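Local coordinates for secreted effector protein sseI (Salmonella enterica subsp. enterica serovar Typhimurium, PDB 4G29) that is a virulence effector whose catalytic domain belongs to the cysteine protease superfamily and probably acts as a papain-like hydrolase on a host target, at residues D91-H99 / G111-W120. Sequence-based numbering, arbitrary orientation.
Sequences DYVFDVSAH and GPLILSADEW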
ATOM      1  N   ASP A  91      -7.757  -9.459   8.405  1.00 26.84           N
ATOM      2  CA  ASP A  91      -7.166  -8.171   7.999  1.00 23.94           C
ATOM      3  C   ASP A  91      -7.665  -7.733   6.625  1.00 22.78           C
ATOM      4  O   ASP A  91      -7.772  -8.538   5.705  1.00 24.89           O
ATOM      5  CB  ASP A  91      -5.653  -8.284   7.979  1.00 24.77           C
ATOM      6  CG  ASP A  91      -5.013  -8.159   9.386  1.00 27.47           C
ATOM      7  OD1 ASP A  91      -5.726  -7.831  10.357  1.00 28.85           O
ATOM      8  OD2 ASP A  91      -3.766  -8.383   9.512  1.00 30.21           O
ATOM      9  N   TYR A  92      -7.970  -6.436   6.512  1.00 20.60           N
ATOM     10  CA  TYR A  92      -8.261  -5.766   5.243  1.00 19.65           C
ATOM     11  C   TYR A  92      -7.296  -4.584   5.021  1.00 19.12           C
ATOM     12  O   TYR A  92      -6.868  -3.932   5.966  1.00 19.20           O
ATOM     13  CB  TYR A  92      -9.731  -5.295   5.272  1.00 21.07           C
ATOM     14  CG  TYR A  92     -10.656  -6.475   5.366  1.00 20.88           C
ATOM     15  CD1 TYR A  92     -11.075  -7.156   4.225  1.00 24.96           C
ATOM     16  CD2 TYR A  92     -11.003  -6.990   6.602  1.00 26.89           C
ATOM     17  CE1 TYR A  92     -11.915  -8.249   4.328  1.00 26.46           C
ATOM     18  CE2 TYR A  92     -11.804  -8.073   6.710  1.00 26.12           C
ATOM     19  CZ  TYR A  92     -12.258  -8.709   5.562  1.00 27.55           C
ATOM     20  OH  TYR A  92     -13.085  -9.822   5.642  1.00 34.25           O
ATOM     21  N   VAL A  93      -6.967  -4.356   3.767  1.00 19.48           N
ATOM     22  CA  VAL A  93      -6.086  -3.285   3.363  1.00 18.96           C
ATOM     23  C   VAL A  93      -6.918  -2.308   2.549  1.00 17.76           C
ATOM     24  O   VAL A  93      -7.523  -2.682   1.557  1.00 20.45           O
ATOM     25  CB  VAL A  93      -4.908  -3.775   2.551  1.00 18.25           C
ATOM     26  CG1 VAL A  93      -3.942  -2.623   2.264  1.00 19.05           C
ATOM     27  CG2 VAL A  93      -4.161  -4.902   3.318  1.00 19.17           C
ATOM     28  N   PHE A  94      -6.969  -1.071   3.025  1.00 18.34           N
ATOM     29  CA  PHE A  94      -7.477   0.067   2.268  1.00 18.06           C
ATOM     30  C   PHE A  94      -6.276   0.727   1.591  1.00 17.92           C
ATOM     31  O   PHE A  94      -5.349   1.266   2.257  1.00 17.57           O
ATOM     32  CB  PHE A  94      -8.193   1.039   3.199  1.00 17.68           C
ATOM     33  CG  PHE A  94      -9.593   0.640   3.596  1.00 20.86           C
ATOM     34  CD1 PHE A  94      -9.846  -0.500   4.350  1.00 23.31           C
ATOM     35  CD2 PHE A  94     -10.655   1.525   3.353  1.00 25.27           C
ATOM     36  CE1 PHE A  94     -11.167  -0.827   4.766  1.00 28.03           C
ATOM     37  CE2 PHE A  94     -11.905   1.248   3.770  1.00 23.82           C
ATOM     38  CZ  PHE A  94     -12.196   0.043   4.460  1.00 28.55           C
ATOM     39  N   ASP A  95      -6.276   0.688   0.268  1.00 17.89           N
ATOM     40  CA  ASP A  95      -5.197   1.251  -0.519  1.00 17.62           C
ATOM     41  C   ASP A  95      -5.819   2.042  -1.653  1.00 17.16           C
ATOM     42  O   ASP A  95      -5.787   1.634  -2.820  1.00 17.64           O
ATOM     43  CB  ASP A  95      -4.298   0.106  -1.021  1.00 18.42           C
ATOM     44  CG  ASP A  95      -3.054   0.575  -1.782  1.00 19.90           C
ATOM     45  OD1 ASP A  95      -2.852   1.785  -1.936  1.00 18.29           O
ATOM     46  OD2 ASP A  95      -2.285  -0.328  -2.223  1.00 18.64           O
ATOM     47  N   VAL A  96      -6.416   3.161  -1.271  1.00 17.98           N
ATOM     48  CA  VAL A  96      -7.223   3.968  -2.166  1.00 18.27           C
ATOM     49  C   VAL A  96      -6.417   4.854  -3.146  1.00 20.01           C
ATOM     50  O   VAL A  96      -7.014   5.531  -3.962  1.00 21.19           O
ATOM     51  CB  VAL A  96      -8.317   4.779  -1.431  1.00 20.24           C
ATOM     52  CG1 VAL A  96      -9.192   3.872  -0.503  1.00 21.49           C
ATOM     53  CG2 VAL A  96      -7.739   5.909  -0.593  1.00 18.27           C
ATOM     54  N   SER A  97      -5.090   4.819  -3.072  1.00 18.12           N
ATOM     55  CA  SER A  97      -4.240   5.506  -4.037  1.00 19.98           C
ATOM     56  C   SER A  97      -3.329   4.564  -4.833  1.00 18.75           C
ATOM     57  O   SER A  97      -2.377   5.024  -5.469  1.00 18.59           O
ATOM     58  CB  SER A  97      -3.434   6.597  -3.371  1.00 19.43           C
ATOM     59  OG  SER A  97      -2.480   6.110  -2.462  1.00 22.66           O
ATOM     60  N   ALA A  98      -3.636   3.265  -4.842  1.00 19.85           N
ATOM     61  CA  ALA A  98      -2.811   2.248  -5.527  1.00 18.67           C
ATOM     62  C   ALA A  98      -2.637   2.600  -6.998  1.00 20.38           C
ATOM     63  O   ALA A  98      -1.590   2.375  -7.614  1.00 21.83           O
ATOM     64  CB  ALA A  98      -3.492   0.813  -5.399  1.00 18.81           C
ATOM     65  N   HIS A  99      -3.708   3.112  -7.565  1.00 20.39           N
ATOM     66  CA  HIS A  99      -3.738   3.446  -8.975  1.00 22.08           C
ATOM     67  C   HIS A  99      -2.836   4.586  -9.374  1.00 24.15           C
ATOM     68  O   HIS A  99      -2.729   4.869 -10.605  1.00 25.60           O
ATOM     69  CB  HIS A  99      -5.134   3.697  -9.517  1.00 24.05           C
ATOM     70  CG  HIS A  99      -5.903   4.665  -8.697  1.00 20.77           C
ATOM     71  ND1 HIS A  99      -6.433   5.831  -9.207  1.00 26.58           N
ATOM     72  CD2 HIS A  99      -6.135   4.686  -7.377  1.00 17.41           C
ATOM     73  CE1 HIS A  99      -7.059   6.471  -8.225  1.00 22.12           C
ATOM     74  NE2 HIS A  99      -6.868   5.804  -7.103  1.00 24.84           N
ATOM     75  N   GLY A 111      -7.451   1.093 -10.126  1.00 27.03           N
ATOM     76  CA  GLY A 111      -8.364   1.850  -9.297  1.00 25.93           C
ATOM     77  C   GLY A 111      -8.035   1.715  -7.839  1.00 24.52           C
ATOM     78  O   GLY A 111      -7.181   0.899  -7.455  1.00 22.80           O
ATOM     79  N   PRO A 112      -8.753   2.453  -6.990  1.00 24.77           N
ATOM     80  CA  PRO A 112      -8.556   2.276  -5.558  1.00 23.50           C
ATOM     81  C   PRO A 112      -8.860   0.827  -5.124  1.00 23.61           C
ATOM     82  O   PRO A 112      -9.788   0.208  -5.665  1.00 24.93           O
ATOM     83  CB  PRO A 112      -9.587   3.214  -4.951  1.00 24.67           C
ATOM     84  CG  PRO A 112     -10.525   3.560  -6.058  1.00 24.62           C
ATOM     85  CD  PRO A 112      -9.771   3.471  -7.291  1.00 25.47           C
ATOM     86  N   LEU A 113      -8.091   0.318  -4.173  1.00 22.08           N
ATOM     87  CA  LEU A 113      -8.265  -1.053  -3.687  1.00 21.78           C
ATOM     88  C   LEU A 113      -8.784  -1.015  -2.255  1.00 21.52           C
ATOM     89  O   LEU A 113      -8.281  -0.298  -1.437  1.00 21.17           O
ATOM     90  CB  LEU A 113      -6.916  -1.792  -3.664  1.00 21.29           C
ATOM     91  CG  LEU A 113      -6.129  -1.831  -4.966  1.00 22.43           C
ATOM     92  CD1 LEU A 113      -4.752  -2.483  -4.722  1.00 20.79           C
ATOM     93  CD2 LEU A 113      -6.952  -2.461  -6.101  1.00 22.87           C
ATOM     94  N   ILE A 114      -9.788  -1.845  -1.981  1.00 21.09           N
ATOM     95  CA  ILE A 114     -10.151  -2.204  -0.596  1.00 21.00           C
ATOM     96  C   ILE A 114     -10.352  -3.730  -0.644  1.00 21.33           C
ATOM     97  O   ILE A 114     -11.342  -4.232  -1.208  1.00 23.00           O
ATOM     98  CB  ILE A 114     -11.421  -1.491  -0.127  1.00 22.25           C
ATOM     99  CG1 ILE A 114     -11.296   0.031  -0.242  1.00 21.44           C
ATOM    100  CG2 ILE A 114     -11.767  -1.880   1.381  1.00 24.53           C
ATOM    101  CD1 ILE A 114     -12.598   0.781   0.083  1.00 23.56           C
ATOM    102  N   LEU A 115      -9.403  -4.456  -0.068  1.00 21.51           N
ATOM    103  CA  LEU A 115      -9.266  -5.870  -0.276  1.00 22.42           C
ATOM    104  C   LEU A 115      -8.910  -6.573   1.001  1.00 22.11           C
ATOM    105  O   LEU A 115      -8.394  -5.960   1.905  1.00 22.53           O
ATOM    106  CB  LEU A 115      -8.170  -6.187  -1.288  1.00 22.05           C
ATOM    107  CG  LEU A 115      -8.389  -5.768  -2.759  1.00 23.16           C
ATOM    108  CD1 LEU A 115      -7.141  -5.956  -3.550  1.00 24.04           C
ATOM    109  CD2 LEU A 115      -9.531  -6.647  -3.342  1.00 26.33           C
ATOM    110  N   SER A 116      -9.128  -7.886   1.086  1.00 21.94           N
ATOM    111  CA  SER A 116      -8.485  -8.592   2.207  1.00 23.71           C
ATOM    112  C   SER A 116      -6.964  -8.502   2.073  1.00 22.77           C
ATOM    113  O   SER A 116      -6.437  -8.205   0.992  1.00 23.86           O
ATOM    114  CB  SER A 116      -8.882 -10.059   2.270  1.00 26.02           C
ATOM    115  OG  SER A 116      -8.199 -10.827   1.273  1.00 27.11           O
ATOM    116  N   ALA A 117      -6.237  -8.765   3.153  1.00 24.28           N
ATOM    117  CA  ALA A 117      -4.779  -8.670   3.079  1.00 23.43           C
ATOM    118  C   ALA A 117      -4.263  -9.665   2.050  1.00 24.52           C
ATOM    119  O   ALA A 117      -3.342  -9.364   1.320  1.00 23.53           O
ATOM    120  CB  ALA A 117      -4.134  -8.938   4.413  1.00 25.89           C
ATOM    121  N   ASP A 118      -4.839 -10.863   1.969  1.00 26.70           N
ATOM    122  CA  ASP A 118      -4.320 -11.829   1.033  1.00 27.25           C
ATOM    123  C   ASP A 118      -4.642 -11.400  -0.396  1.00 26.35           C
ATOM    124  O   ASP A 118      -3.827 -11.657  -1.295  1.00 27.08           O
ATOM    125  CB  ASP A 118      -4.891 -13.223   1.289  1.00 29.52           C
ATOM    126  CG  ASP A 118      -4.276 -13.908   2.512  1.00 32.87           C
ATOM    127  OD1 ASP A 118      -3.332 -13.406   3.150  1.00 34.50           O
ATOM    128  OD2 ASP A 118      -4.750 -14.990   2.838  1.00 37.38           O
ATOM    129  N   GLU A 119      -5.822 -10.791  -0.609  1.00 24.92           N
ATOM    130  CA  GLU A 119      -6.204 -10.348  -1.940  1.00 24.93           C
ATOM    131  C   GLU A 119      -5.316  -9.207  -2.365  1.00 23.90           C
ATOM    132  O   GLU A 119      -4.948  -9.110  -3.539  1.00 24.44           O
ATOM    133  CB  GLU A 119      -7.671  -9.945  -2.000  1.00 25.31           C
ATOM    134  CG  GLU A 119      -8.637 -11.058  -1.879  1.00 28.45           C
ATOM    135  CD  GLU A 119     -10.061 -10.619  -1.607  1.00 31.05           C
ATOM    136  OE1 GLU A 119     -10.309  -9.541  -1.033  1.00 26.84           O
ATOM    137  OE2 GLU A 119     -10.970 -11.415  -1.951  1.00 34.75           O
ATOM    138  N   TRP A 120      -4.947  -8.342  -1.403  1.00 21.86           N
ATOM    139  CA  TRP A 120      -4.094  -7.184  -1.673  1.00 21.95           C
ATOM    140  C   TRP A 120      -2.704  -7.669  -2.174  1.00 22.07           C
ATOM    141  O   TRP A 120      -2.178  -7.231  -3.205  1.00 22.38           O
ATOM    142  CB  TRP A 120      -3.995  -6.308  -0.443  1.00 20.20           C
ATOM    143  CG  TRP A 120      -3.134  -5.047  -0.597  1.00 17.72           C
ATOM    144  CD1 TRP A 120      -3.548  -3.835  -1.056  1.00 19.08           C
ATOM    145  CD2 TRP A 120      -1.735  -4.931  -0.339  1.00 19.52           C
ATOM    146  NE1 TRP A 120      -2.507  -2.956  -1.092  1.00 18.70           N
ATOM    147  CE2 TRP A 120      -1.370  -3.603  -0.633  1.00 15.85           C
ATOM    148  CE3 TRP A 120      -0.746  -5.806   0.150  1.00 20.23           C
ATOM    149  CZ2 TRP A 120      -0.123  -3.149  -0.475  1.00 18.82           C
ATOM    150  CZ3 TRP A 120       0.535  -5.331   0.283  1.00 19.86           C
ATOM    151  CH2 TRP A 120       0.836  -4.013  -0.019  1.00 22.16           C
TER
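V93 pairs with L115, and D95 with L113, through two backbone hydrogen bonds each; strands 91-95 and 113-116 run antiparallel (167°), their axes 4.6 Å apart at closest approach. A117 N extends the ladder to D91 O (3.0 Å) just where the chain turns into helix 117-126, whose first turn S116 and E119 close with a capping box, the short serine hydroxyl accepting from E119 N. The helix carries W120 back over the face bearing V93 and D95. With CG of W120 anti to the backbone N (chi1 -180°), V93 CG1 lies over one indole face, toward its rim, 3.6 Å from the five-membered ring centroid; branching at CB lets CG2 reach A117 CA as well. Tryptophan suits both neighbours, adding to this flat face an N-H, nearly in the ring plane, for D95: NE1 meets OD2 on the anti side at 2.9 Å. Y124 OH also binds OD2, while OD1 is hydrogen-bonded to H80 NE2, so this buried carboxylate is fixed in rotation. In the papain-like fold such an aspartate would probably complete a Cys-His-Asp triad with C42 and H80, W120 and Y124 then being second-shell residues. Strand 113-116 is outermost in the antiparallel sheet. On the opposite sheet face, I114 CG2 sits over the centre of the F94 ring, and helix 42-55 packs against this phenylalanine. Beyond the strands, P112 CD lies over one face of the H99 ring, toward its rim, and H99 NE2 donates to V96 O (3.2 Å).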